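Local coordinates for protein Non-sulfated chondroitin lyase E66 (Autographa californica nucleopolyhedrovirus, PDB 3VSN) that cleaves chondroitin as a lyase of the occlusion-derived virus envelope, is essential for oral infectivity and may digest the chondroitin sulfate barrier of the host midgut, at residues L279-E284 and A318-D323; G287-V292 and W369-R374; V327-S332 and Y336-G341; S444-Y449 and M453-Y458; W592-E597 and V601-A606. All blocks are in the same frame, centred on the assembly; numbering follows the deposited sequence.

In the fold
The five contacts run from the end of the helical part of this lyase into its beta-sandwich region. Contacts 1, 2 and 3 meet on one four-stranded antiparallel sheet, in the order 318-322, 327-331, 335-340, 367-370: contact 3 is its central hairpin, contact 1 brings helix 276-284 to one outer strand, and contact 2 ties the loop after that helix to the other. The centres of contacts 1 and 3 lie about 9 Å apart, those of contacts 2 and 3 about 12 Å. Contact 4, its centre about 12 Å from that of contact 3, packs Phe448 against Leu328 and Val339. Contact 5 belongs to a separate seven-stranded sheet, its centre about 14 Å from that of contact 4. All five lie away from the catalytic residues.

Contact 1: residues L279-E284 and A318-D323; sequences LTRAIE and AVHSAD
The imidazole of His320 meets two side chains of helix 279-284, Glu284 against one face and Arg281 near ND1. The face contact is a CH-pi interaction: Glu284 CB sits 4.0 Å from the centroid of the His320 ring, shifted from its centre toward the rim. The carbonyl of the same glutamate also approaches the ring, with Glu284 O 3.3 Å from His320 CD2.

Charge is concentrated on the helix side. Arg281 NH2 donates to the anti lone pair of Glu284 OE1 at 3.0 Å, with the oxygen 20° out of the guanidinium plane, in a salt bridge between residues about one helical turn apart. Bends at chi2 (-74°) and chi3 (-55°) fold the arginine back to reach it. The same NH2 comes within 3.3 Å of His320 ND1, the guanidinium and imidazole planes being 23° apart. On the strand, Ser321 turns its hydroxyl the other way, to Lys421.

Helix 276-284 thus reaches the edge strand 318-322 through polar side chains and one ring face, with little surface buried. The salt bridge fixes both helix side chains beside the histidine, and the neighbouring carboxylate and guanidinium would be expected to pull its ionisation in opposite directions.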
# COMPACT_ATOMS: atom_id res chain seq x y z
N LEU A 279 -1.19 -9.18 10.22
CA LEU A 279 -1.82 -8.69 8.99
C LEU A 279 -2.52 -7.35 9.17
O LEU A 279 -2.39 -6.47 8.32
CB LEU A 279 -2.78 -9.74 8.42
CG LEU A 279 -2.13 -11.02 7.87
CD1 LEU A 279 -3.18 -12.02 7.43
CD2 LEU A 279 -1.18 -10.71 6.72
N THR A 280 -3.24 -7.20 10.28
CA THR A 280 -3.92 -5.93 10.59
C THR A 280 -2.90 -4.80 10.70
O THR A 280 -3.10 -3.73 10.12
CB THR A 280 -4.76 -6.04 11.87
OG1 THR A 280 -5.75 -7.06 11.69
CG2 THR A 280 -5.47 -4.72 12.18
N ARG A 281 -1.81 -5.04 11.42
CA ARG A 281 -0.71 -4.08 11.53
C ARG A 281 -0.08 -3.77 10.17
O ARG A 281 0.27 -2.63 9.90
CB ARG A 281 0.34 -4.58 12.52
CG ARG A 281 -0.10 -4.52 13.99
CD ARG A 281 -0.12 -3.09 14.55
NE ARG A 281 1.18 -2.45 14.36
CZ ARG A 281 1.42 -1.45 13.52
NH1 ARG A 281 2.66 -0.97 13.42
NH2 ARG A 281 0.45 -0.92 12.79
N ALA A 282 0.07 -4.79 9.32
CA ALA A 282 0.59 -4.61 7.96
C ALA A 282 -0.27 -3.66 7.13
O ALA A 282 0.25 -2.84 6.37
CB ALA A 282 0.72 -5.95 7.25
N ILE A 283 -1.59 -3.76 7.29
CA ILE A 283 -2.52 -2.90 6.57
C ILE A 283 -2.52 -1.49 7.17
O ILE A 283 -2.49 -0.50 6.44
CB ILE A 283 -3.94 -3.50 6.51
CG1 ILE A 283 -3.93 -4.89 5.82
CG2 ILE A 283 -4.92 -2.55 5.82
CD1 ILE A 283 -3.38 -4.93 4.41
N GLU A 284 -2.52 -1.40 8.51
CA GLU A 284 -2.39 -0.10 9.19
C GLU A 284 -1.14 0.63 8.75
O GLU A 284 -1.14 1.85 8.58
CB GLU A 284 -2.35 -0.29 10.71
CG GLU A 284 -3.65 -0.76 11.33
CD GLU A 284 -3.57 -0.93 12.84
OE1 GLU A 284 -2.45 -0.89 13.40
OE2 GLU A 284 -4.63 -1.11 13.46
N ALA A 318 -3.39 7.46 13.91
CA ALA A 318 -2.12 7.08 14.51
C ALA A 318 -0.92 7.33 13.62
O ALA A 318 -1.06 7.51 12.40
CB ALA A 318 -2.15 5.60 14.91
N VAL A 319 0.26 7.33 14.24
CA VAL A 319 1.52 7.31 13.52
C VAL A 319 2.10 5.90 13.65
O VAL A 319 2.22 5.38 14.76
CB VAL A 319 2.50 8.37 14.07
CG1 VAL A 319 3.79 8.40 13.26
CG2 VAL A 319 1.84 9.75 14.07
N HIS A 320 2.43 5.29 12.52
CA HIS A 320 2.94 3.92 12.48
C HIS A 320 4.33 3.90 11.93
O HIS A 320 4.67 4.70 11.05
CB HIS A 320 2.07 3.05 11.57
CG HIS A 320 0.61 3.04 11.93
ND1 HIS A 320 0.13 2.40 13.02
CD2 HIS A 320 -0.50 3.59 11.28
CE1 HIS A 320 -1.21 2.55 13.08
NE2 HIS A 320 -1.59 3.27 12.01
N SER A 321 5.15 2.96 12.41
CA SER A 321 6.49 2.79 11.84
C SER A 321 6.89 1.33 11.68
O SER A 321 6.59 0.49 12.52
CB SER A 321 7.54 3.54 12.66
OG SER A 321 7.70 2.95 13.94
N ALA A 322 7.59 1.05 10.58
CA ALA A 322 8.20 -0.25 10.37
C ALA A 322 9.70 0.00 10.33
O ALA A 322 10.24 0.46 9.32
CB ALA A 322 7.71 -0.86 9.07
N ASP A 323 10.37 -0.26 11.46
CA ASP A 323 11.74 0.20 11.69
C ASP A 323 12.81 -0.57 10.90
O ASP A 323 13.91 -0.06 10.69
CB ASP A 323 12.09 0.16 13.18
CG ASP A 323 11.23 1.11 14.01
OD1 ASP A 323 10.56 2.01 13.45
OD2 ASP A 323 11.23 0.94 15.25

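Contact 2: residues G287-V292 and W369-R374; sequences GSPEGV and WNRRGR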
# COMPACT_ATOMS: atom_id res chain seq x y z
N GLY A 287 -2.01 1.57 4.59
CA GLY A 287 -3.31 1.92 4.01
C GLY A 287 -4.01 3.11 4.65
O GLY A 287 -3.48 3.74 5.57
N SER A 288 -5.21 3.39 4.16
CA SER A 288 -6.08 4.44 4.70
C SER A 288 -7.53 4.12 4.33
O SER A 288 -7.76 3.41 3.35
CB SER A 288 -5.69 5.82 4.16
OG SER A 288 -5.93 5.92 2.77
N PRO A 289 -8.50 4.63 5.11
CA PRO A 289 -9.91 4.32 4.83
C PRO A 289 -10.34 4.71 3.42
O PRO A 289 -11.18 4.02 2.83
CB PRO A 289 -10.65 5.16 5.88
CG PRO A 289 -9.69 5.28 7.01
CD PRO A 289 -8.35 5.43 6.35
N GLU A 290 -9.77 5.78 2.88
CA GLU A 290 -10.11 6.25 1.53
C GLU A 290 -9.50 5.40 0.41
O GLU A 290 -9.85 5.57 -0.76
CB GLU A 290 -9.73 7.73 1.35
CG GLU A 290 -10.54 8.71 2.20
CD GLU A 290 -10.20 8.65 3.68
OE1 GLU A 290 -9.02 8.42 4.02
OE2 GLU A 290 -11.11 8.81 4.52
N GLY A 291 -8.59 4.50 0.77
CA GLY A 291 -7.94 3.63 -0.22
C GLY A 291 -6.62 4.17 -0.74
O GLY A 291 -5.99 3.55 -1.61
N VAL A 292 -6.20 5.32 -0.22
CA VAL A 292 -4.90 5.90 -0.57
C VAL A 292 -3.77 5.12 0.11
O VAL A 292 -3.84 4.83 1.31
CB VAL A 292 -4.84 7.41 -0.23
CG1 VAL A 292 -3.52 8.03 -0.69
CG2 VAL A 292 -6.00 8.15 -0.89
N TRP A 369 -1.67 13.68 1.59
CA TRP A 369 -2.89 13.77 0.81
C TRP A 369 -4.03 14.11 1.73
O TRP A 369 -4.29 13.39 2.70
CB TRP A 369 -3.17 12.46 0.09
CG TRP A 369 -2.22 12.15 -1.03
CD1 TRP A 369 -2.32 12.53 -2.37
CD2 TRP A 369 -0.98 11.36 -0.96
NE1 TRP A 369 -1.26 12.05 -3.10
CE2 TRP A 369 -0.42 11.34 -2.32
CE3 TRP A 369 -0.29 10.70 0.06
CZ2 TRP A 369 0.76 10.68 -2.63
CZ3 TRP A 369 0.90 10.04 -0.26
CH2 TRP A 369 1.41 10.03 -1.57
N ASN A 370 -4.70 15.22 1.43
CA ASN A 370 -5.89 15.64 2.16
C ASN A 370 -6.95 14.55 2.04
O ASN A 370 -7.31 14.15 0.94
CB ASN A 370 -6.40 16.97 1.59
CG ASN A 370 -7.46 17.62 2.45
OD1 ASN A 370 -8.42 16.97 2.88
ND2 ASN A 370 -7.31 18.91 2.70
N ARG A 371 -7.44 14.07 3.18
CA ARG A 371 -8.42 12.97 3.20
C ARG A 371 -9.73 13.33 2.49
O ARG A 371 -10.45 12.44 2.03
CB ARG A 371 -8.68 12.49 4.62
CG ARG A 371 -7.50 11.73 5.22
CD ARG A 371 -7.83 11.17 6.59
NE ARG A 371 -8.87 10.14 6.52
CZ ARG A 371 -9.42 9.57 7.59
NH1 ARG A 371 -9.04 9.90 8.82
NH2 ARG A 371 -10.37 8.65 7.42
N ARG A 372 -10.02 14.62 2.40
CA ARG A 372 -11.19 15.10 1.67
C ARG A 372 -10.86 15.58 0.25
O ARG A 372 -11.74 16.05 -0.48
CB ARG A 372 -11.92 16.17 2.48
CG ARG A 372 -12.57 15.59 3.74
CD ARG A 372 -13.51 16.56 4.45
NE ARG A 372 -14.10 17.53 3.53
CZ ARG A 372 -14.11 18.84 3.73
NH1 ARG A 372 -13.60 19.37 4.84
NH2 ARG A 372 -14.67 19.63 2.82
N GLY A 373 -9.60 15.42 -0.16
CA GLY A 373 -9.17 15.79 -1.50
C GLY A 373 -9.62 14.81 -2.56
O GLY A 373 -10.14 13.73 -2.25
N ARG A 374 -9.44 15.17 -3.83
CA ARG A 374 -9.70 14.26 -4.94
C ARG A 374 -8.60 13.21 -4.98
O ARG A 374 -7.43 13.54 -4.81
CB ARG A 374 -9.74 15.01 -6.27
CG ARG A 374 -11.02 15.80 -6.55
CD ARG A 374 -11.14 16.13 -8.03
NE ARG A 374 -11.98 17.29 -8.35
CZ ARG A 374 -11.98 18.46 -7.70
NH1 ARG A 374 -11.16 18.68 -6.68
NH2 ARG A 374 -12.79 19.44 -8.09
O HOH W 1 -12.73 11.42 3.44
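Glu290 OE2 is gripped by Arg371 and by a water. Arg371 NH2 donates to it at 3.0 Å, in the guanidinium plane and on the syn lone pair, while Arg371 NE adds a weak bond of 3.3 Å. The water donates to the same oxygen and, at 2.9 Å, to Arg371 O, linking the carboxylate to the backbone of its own partner. Glu290 OE1 takes the other half of the side-on salt bridge from Arg371 NE at 3.0 Å, but here the donor stands 35° above the carboxylate plane. The two flat groups are accordingly twisted 55° apart rather than coplanar. A bend at chi2 (72°) curls the Glu290 carboxylate toward the arginine, whose NH2 also lies against Pro289 CG at 3.5 Å.

Away from this polar end, Val292 CG1 rests 4.2 Å from Trp369 CD2, offset toward the rim of the indole. Both segments turn here: a type I turn runs from Ser288 to Gly291, and another from Asn370 to Gly373, where Asn370 OD1 closes an Asx turn on Arg372 N.

Arg371 NH1 bonds Ser332 O, so one guanidinium joins the loop after helix 276-284, the end of strand 367-370 and the turn following strand 327-331; Tyr336 of strand 335-340 touches both Val292 and Trp369.

Contact 3: residues V327-S332 and Y336-G341; sequences VLTKLS and YGSVVG
A beta hairpin forms the centre of a four-stranded antiparallel sheet, pairing strand 327-331 with strand 336-340 almost exactly antiparallel. Two hydrogen-bonded pairs hold it. Leu328 and Val339 exchange backbone bonds in both directions, as do Lys330 and Gly337, where Lys330 N reaches Gly337 O at 2.8 Å in a nearly straight bond (174°). Between them, Thr329 and Ser338 form a non-hydrogen-bonded pair whose CA atoms come within 4.2 Å of each other.

The side chains of this middle pair meet on the face that also carries Val327, Leu331 and Tyr336. Thr329 OG1 and Ser338 OG are 2.8 Å apart, and Ser338 OG also lies 3.1 Å from Leu328 O, which leaves its proton two possible acceptors. Thr329 OG1 has a further partner in Asn285 O, so this buried hydroxyl pair is tied to the chain just beyond helix 276-284.

The threonine methyl faces the other way: Thr329 CG2, anti to the backbone N, touches Tyr336 CE1 at 3.6 Å. Leu331 CD1 comes at the edge of the same ring and packs on Tyr336 CB at 4.1 Å. The phenol reaches past the strands, Tyr336 OH bonding to Val286 O and Val294 N.

On the reverse face, Leu328 and Val339 lie against Phe448 and Ile428 of the neighbouring sheet, and Lys330 extends to Asp450 and Thr424. Strand 318-322 borders the hairpin beyond 327-331, and strand 367-370 beyond 335-340.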
# COMPACT_ATOMS: atom_id res chain seq x y z
N VAL A 327 9.26 2.05 6.73
CA VAL A 327 8.05 2.76 6.34
C VAL A 327 7.57 3.58 7.54
O VAL A 327 7.48 3.06 8.65
CB VAL A 327 6.92 1.81 5.85
CG1 VAL A 327 5.67 2.58 5.47
CG2 VAL A 327 7.39 0.97 4.67
N LEU A 328 7.29 4.86 7.30
CA LEU A 328 6.65 5.72 8.29
C LEU A 328 5.33 6.21 7.70
O LEU A 328 5.31 6.76 6.60
CB LEU A 328 7.54 6.92 8.64
CG LEU A 328 6.93 8.04 9.49
CD1 LEU A 328 6.63 7.57 10.91
CD2 LEU A 328 7.85 9.26 9.53
N THR A 329 4.25 6.02 8.44
CA THR A 329 2.91 6.33 7.94
C THR A 329 2.09 7.03 9.02
O THR A 329 2.09 6.61 10.17
CB THR A 329 2.21 5.05 7.46
OG1 THR A 329 2.93 4.50 6.35
CG2 THR A 329 0.77 5.34 7.02
N LYS A 330 1.40 8.10 8.63
CA LYS A 330 0.54 8.81 9.55
C LYS A 330 -0.85 8.94 8.96
O LYS A 330 -1.01 9.35 7.80
CB LYS A 330 1.11 10.19 9.89
CG LYS A 330 0.20 11.04 10.77
CD LYS A 330 0.89 12.35 11.14
CE LYS A 330 -0.10 13.37 11.67
NZ LYS A 330 -0.62 13.06 13.03
N LEU A 331 -1.85 8.58 9.75
CA LEU A 331 -3.23 8.84 9.41
C LEU A 331 -3.82 9.74 10.49
O LEU A 331 -3.89 9.35 11.66
CB LEU A 331 -4.04 7.54 9.29
CG LEU A 331 -5.49 7.73 8.83
CD1 LEU A 331 -5.56 8.06 7.34
CD2 LEU A 331 -6.34 6.50 9.15
N SER A 332 -4.21 10.95 10.10
CA SER A 332 -4.83 11.87 11.02
C SER A 332 -6.28 12.11 10.60
O SER A 332 -6.78 11.49 9.66
CB SER A 332 -4.05 13.19 11.07
OG SER A 332 -4.32 13.99 9.93
N TYR A 336 -3.53 11.68 5.08
CA TYR A 336 -2.72 10.47 5.05
C TYR A 336 -1.36 10.88 4.50
O TYR A 336 -1.28 11.52 3.46
CB TYR A 336 -3.36 9.40 4.15
CG TYR A 336 -2.43 8.26 3.78
CD1 TYR A 336 -2.31 7.14 4.60
CD2 TYR A 336 -1.66 8.30 2.61
CE1 TYR A 336 -1.45 6.09 4.27
CE2 TYR A 336 -0.80 7.27 2.28
CZ TYR A 336 -0.70 6.17 3.10
OH TYR A 336 0.16 5.14 2.77
N GLY A 337 -0.30 10.52 5.22
CA GLY A 337 1.06 10.77 4.74
C GLY A 337 1.92 9.54 4.96
O GLY A 337 1.72 8.82 5.93
N SER A 338 2.87 9.30 4.06
CA SER A 338 3.76 8.15 4.21
C SER A 338 5.08 8.34 3.48
O SER A 338 5.12 8.98 2.42
CB SER A 338 3.07 6.87 3.71
OG SER A 338 3.83 5.72 4.03
N VAL A 339 6.15 7.80 4.06
CA VAL A 339 7.45 7.75 3.39
C VAL A 339 7.96 6.31 3.40
O VAL A 339 8.01 5.67 4.45
CB VAL A 339 8.51 8.66 4.04
CG1 VAL A 339 9.86 8.49 3.36
CG2 VAL A 339 8.08 10.12 4.00
N VAL A 340 8.32 5.81 2.22
CA VAL A 340 9.09 4.57 2.12
C VAL A 340 10.57 4.93 2.18
O VAL A 340 11.06 5.69 1.33
CB VAL A 340 8.76 3.78 0.84
CG1 VAL A 340 9.68 2.57 0.69
CG2 VAL A 340 7.30 3.35 0.83
N GLY A 341 11.26 4.41 3.19
CA GLY A 341 12.69 4.65 3.36
C GLY A 341 13.51 3.72 2.49
O GLY A 341 12.99 3.10 1.56

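Contact 4: residues S444-Y449 and M453-Y458; sequences SCTLFY and MFQLYY
Packing is tightest where the side-chain amide of Gln455 bridges two hydroxyls of the adjacent strand. Thr446 OG1 donates to Gln455 OE1 at 2.6 Å, in the carbonyl plane, and Gln455 NE2 donates to Ser444 OG at 3.0 Å, almost straight (172°) and in the plane of the amide. A bend at chi2 (65°) lays the amide across the strand gap, and these two bonds fix its rotation. Gln455 NE2 also sits over the centre of the Tyr457 ring, 3.4 Å above its plane.

Farther along this face, Met453 and Phe448 run side by side, Met453 CG touching Phe448 CE1 at 3.5 Å; the sulfur makes an oblique Met-aromatic contact with the ring. The strands form an antiparallel hairpin in a seven-stranded sheet of the beta-sandwich region, with two reciprocal backbone pairs, Cys445 with Leu456 and Leu447 with Phe454.

Between the pairs of the other face the approach is looser, although it too is buried. Leu447 CB and Phe454 CB merely approach to 4.2 Å, as do the CB atoms of Cys445 and Leu456. The exception is Cys445 SG, which meets the edge of Tyr458 in the ring plane, 3.8 Å from CE1, while the phenol continues to Glu574.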
# COMPACT_ATOMS: atom_id res chain seq x y z
N SER A 444 17.84 12.66 3.54
CA SER A 444 16.45 13.10 3.50
C SER A 444 15.87 13.13 4.91
O SER A 444 15.94 12.13 5.62
CB SER A 444 15.62 12.19 2.60
OG SER A 444 14.24 12.51 2.66
N CYS A 445 15.31 14.28 5.29
CA CYS A 445 14.71 14.47 6.60
C CYS A 445 13.23 14.80 6.40
O CYS A 445 12.91 15.83 5.81
CB CYS A 445 15.38 15.64 7.33
SG CYS A 445 17.17 15.53 7.53
N THR A 446 12.35 13.95 6.90
CA THR A 446 10.91 14.22 6.81
C THR A 446 10.28 14.20 8.19
O THR A 446 10.59 13.33 9.00
CB THR A 446 10.18 13.19 5.92
OG1 THR A 446 10.98 12.90 4.77
CG2 THR A 446 8.82 13.71 5.47
N LEU A 447 9.41 15.17 8.47
CA LEU A 447 8.64 15.18 9.71
C LEU A 447 7.15 15.35 9.42
O LEU A 447 6.75 16.33 8.79
CB LEU A 447 9.14 16.28 10.65
CG LEU A 447 8.39 16.47 11.98
CD1 LEU A 447 8.64 15.31 12.93
CD2 LEU A 447 8.79 17.79 12.62
N PHE A 448 6.35 14.39 9.88
CA PHE A 448 4.88 14.50 9.82
C PHE A 448 4.36 14.97 11.18
O PHE A 448 4.82 14.50 12.22
CB PHE A 448 4.22 13.15 9.48
CG PHE A 448 4.52 12.65 8.09
CD1 PHE A 448 3.98 13.27 6.97
CD2 PHE A 448 5.29 11.50 7.90
CE1 PHE A 448 4.25 12.79 5.69
CE2 PHE A 448 5.55 11.01 6.63
CZ PHE A 448 5.03 11.66 5.52
N TYR A 449 3.39 15.88 11.16
CA TYR A 449 2.77 16.41 12.38
C TYR A 449 1.35 16.88 12.04
O TYR A 449 0.95 16.85 10.88
CB TYR A 449 3.61 17.57 12.94
CG TYR A 449 3.76 18.70 11.96
CD1 TYR A 449 4.80 18.71 11.02
CD2 TYR A 449 2.86 19.76 11.94
CE1 TYR A 449 4.93 19.74 10.09
CE2 TYR A 449 2.98 20.80 11.02
CZ TYR A 449 4.02 20.78 10.11
OH TYR A 449 4.14 21.82 9.21
N MET A 453 3.79 18.62 6.96
CA MET A 453 4.95 17.79 6.70
C MET A 453 6.12 18.69 6.34
O MET A 453 6.00 19.53 5.44
CB MET A 453 4.67 16.83 5.55
CG MET A 453 5.81 15.88 5.23
SD MET A 453 5.82 15.33 3.50
CE MET A 453 6.48 16.81 2.72
N PHE A 454 7.24 18.52 7.04
CA PHE A 454 8.49 19.20 6.75
C PHE A 454 9.38 18.25 5.96
O PHE A 454 9.46 17.06 6.27
CB PHE A 454 9.16 19.60 8.08
CG PHE A 454 10.62 19.94 7.97
CD1 PHE A 454 11.60 18.97 8.16
CD2 PHE A 454 11.01 21.25 7.71
CE1 PHE A 454 12.95 19.29 8.09
CE2 PHE A 454 12.36 21.58 7.64
CZ PHE A 454 13.33 20.61 7.82
N GLN A 455 10.04 18.77 4.92
CA GLN A 455 10.98 17.98 4.12
C GLN A 455 12.26 18.77 3.87
O GLN A 455 12.22 19.88 3.34
CB GLN A 455 10.35 17.55 2.78
CG GLN A 455 11.32 16.86 1.81
CD GLN A 455 11.84 15.52 2.33
OE1 GLN A 455 11.12 14.79 3.01
NE2 GLN A 455 13.09 15.19 2.00
N LEU A 456 13.39 18.18 4.26
CA LEU A 456 14.69 18.73 3.94
C LEU A 456 15.53 17.67 3.23
O LEU A 456 15.71 16.58 3.76
CB LEU A 456 15.43 19.21 5.20
CG LEU A 456 16.93 19.54 5.08
CD1 LEU A 456 17.17 20.75 4.18
CD2 LEU A 456 17.57 19.75 6.44
N TYR A 457 16.02 17.99 2.04
CA TYR A 457 17.06 17.19 1.42
C TYR A 457 18.35 17.99 1.53
O TYR A 457 18.35 19.19 1.25
CB TYR A 457 16.80 16.97 -0.07
CG TYR A 457 15.75 15.96 -0.47
CD1 TYR A 457 15.96 14.58 -0.30
CD2 TYR A 457 14.58 16.37 -1.09
CE1 TYR A 457 15.01 13.65 -0.71
CE2 TYR A 457 13.62 15.45 -1.51
CZ TYR A 457 13.84 14.10 -1.32
OH TYR A 457 12.88 13.20 -1.73
N TYR A 458 19.43 17.33 1.95
CA TYR A 458 20.75 17.94 1.86
C TYR A 458 21.76 16.91 1.36
O TYR A 458 21.46 15.71 1.31
CB TYR A 458 21.18 18.56 3.19
CG TYR A 458 21.43 17.58 4.31
CD1 TYR A 458 20.40 17.20 5.18
CD2 TYR A 458 22.70 17.04 4.52
CE1 TYR A 458 20.63 16.31 6.22
CE2 TYR A 458 22.93 16.14 5.55
CZ TYR A 458 21.90 15.78 6.40
OH TYR A 458 22.13 14.88 7.42

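Contact 5: residues W592-E597 and V601-A606; sequences WVMVKE and VSFMSA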
# COMPACT_ATOMS: atom_id res chain seq x y z
N TRP A 592 21.50 9.67 13.89
CA TRP A 592 20.40 9.69 14.85
C TRP A 592 19.24 10.55 14.42
O TRP A 592 19.42 11.58 13.78
CB TRP A 592 20.91 10.13 16.22
CG TRP A 592 21.81 9.08 16.83
CD1 TRP A 592 23.20 9.05 16.82
CD2 TRP A 592 21.40 7.85 17.51
NE1 TRP A 592 23.67 7.92 17.45
CE2 TRP A 592 22.64 7.16 17.89
CE3 TRP A 592 20.18 7.28 17.85
CZ2 TRP A 592 22.63 5.95 18.57
CZ3 TRP A 592 20.18 6.06 18.53
CH2 TRP A 592 21.38 5.41 18.88
N VAL A 593 18.04 10.11 14.77
CA VAL A 593 16.83 10.92 14.62
C VAL A 593 16.06 10.87 15.94
O VAL A 593 16.08 9.84 16.63
CB VAL A 593 15.97 10.48 13.41
CG1 VAL A 593 15.31 9.13 13.65
CG2 VAL A 593 14.91 11.53 13.07
N MET A 594 15.41 11.98 16.29
CA MET A 594 14.70 12.09 17.56
C MET A 594 13.44 12.93 17.39
O MET A 594 13.44 13.91 16.65
CB MET A 594 15.59 12.74 18.62
CG MET A 594 14.96 12.86 20.00
SD MET A 594 15.61 14.23 20.99
CE MET A 594 14.66 15.58 20.32
N VAL A 595 12.37 12.53 18.08
CA VAL A 595 11.15 13.32 18.16
C VAL A 595 10.73 13.43 19.62
O VAL A 595 10.76 12.44 20.35
CB VAL A 595 10.00 12.71 17.33
CG1 VAL A 595 8.72 13.52 17.50
CG2 VAL A 595 10.38 12.66 15.86
N LYS A 596 10.37 14.65 20.04
CA LYS A 596 9.89 14.90 21.39
C LYS A 596 8.50 15.52 21.34
O LYS A 596 8.28 16.50 20.63
CB LYS A 596 10.86 15.83 22.15
CG LYS A 596 10.34 16.33 23.49
CD LYS A 596 11.39 17.13 24.25
CE LYS A 596 10.77 17.87 25.42
NZ LYS A 596 10.03 19.10 24.99
N GLU A 597 7.58 14.93 22.09
CA GLU A 597 6.22 15.43 22.16
C GLU A 597 5.63 15.11 23.53
O GLU A 597 5.65 13.96 23.97
CB GLU A 597 5.35 14.84 21.04
CG GLU A 597 3.89 15.27 21.10
CD GLU A 597 3.03 14.70 19.99
OE1 GLU A 597 3.39 13.66 19.40
OE2 GLU A 597 1.97 15.30 19.73
N VAL A 601 9.87 10.96 24.42
CA VAL A 601 10.91 11.15 23.42
C VAL A 601 11.26 9.80 22.80
O VAL A 601 11.40 8.80 23.51
CB VAL A 601 12.19 11.79 24.01
CG1 VAL A 601 13.24 11.99 22.93
CG2 VAL A 601 11.88 13.12 24.66
N SER A 602 11.41 9.78 21.47
CA SER A 602 11.86 8.59 20.76
C SER A 602 13.14 8.87 19.96
O SER A 602 13.25 9.93 19.33
CB SER A 602 10.76 8.09 19.82
OG SER A 602 11.25 7.09 18.95
N PHE A 603 14.10 7.94 20.01
CA PHE A 603 15.34 8.00 19.24
C PHE A 603 15.48 6.75 18.39
O PHE A 603 15.06 5.67 18.82
CB PHE A 603 16.57 7.97 20.15
CG PHE A 603 16.80 9.22 20.95
CD1 PHE A 603 16.21 9.39 22.19
CD2 PHE A 603 17.69 10.19 20.49
CE1 PHE A 603 16.46 10.52 22.95
CE2 PHE A 603 17.94 11.33 21.24
CZ PHE A 603 17.32 11.49 22.47
N MET A 604 16.13 6.87 17.24
CA MET A 604 16.59 5.70 16.48
C MET A 604 17.83 6.05 15.67
O MET A 604 17.98 7.17 15.20
CB MET A 604 15.49 5.15 15.56
CG MET A 604 15.92 3.92 14.78
SD MET A 604 14.66 3.21 13.71
CE MET A 604 15.66 2.09 12.73
N SER A 605 18.72 5.06 15.51
CA SER A 605 19.91 5.21 14.68
C SER A 605 19.70 4.58 13.31
O SER A 605 19.14 3.49 13.20
CB SER A 605 21.11 4.55 15.37
OG SER A 605 22.18 4.41 14.46
N ALA A 606 20.16 5.26 12.26
CA ALA A 606 20.07 4.72 10.90
C ALA A 606 20.99 3.52 10.71
O ALA A 606 20.85 2.76 9.75
CB ALA A 606 20.36 5.80 9.86
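Met594 and Phe603 lie side by side, pointing the same way, on one face of an antiparallel hairpin. From Met594, CB starts 3.8 Å from Phe603 CE2, near the ring's rim. With chi1 at -178°, CG stands anti to the backbone N and is brought over the face of the phenyl ring, 3.7 Å from its centroid in a CH-pi contact, and CG also meets Val601 CG1 at 3.5 Å. SD continues along the ring to 3.6 Å from Phe603 CZ, an oblique Met-aromatic contact. The bend at chi3 then turns CE away from the phenyl ring, and Phe621 and Ile624 lie against the methionine side chain.

Trp592 makes a second face contact at the far end. Ser605 CB sits 3.5 Å from the centroid of its six-membered ring, only 8° off the normal, while Ser605 OG turns away to Asn607 N. At the turn end, Lys596 CG touches Val601 CG2 at 3.7 Å as the two side chains cross at a slant, before the lysine ammonium group reaches Glu626.

The backbones are joined by reciprocal bonds at Val593 with Met604 and Val595 with Ser602. Helix 614-623 covers the face bearing Trp592, Met594 and Phe603; strands 414-421 and 426-434 meet Val593 on the other.

Aliphatic groups set over aromatic faces therefore probably hold the helix-covered side mainly by dispersion, while directional bonding across the strand pair is left to the backbone and the Lys596 ammonium is carried away from the pair to Glu626.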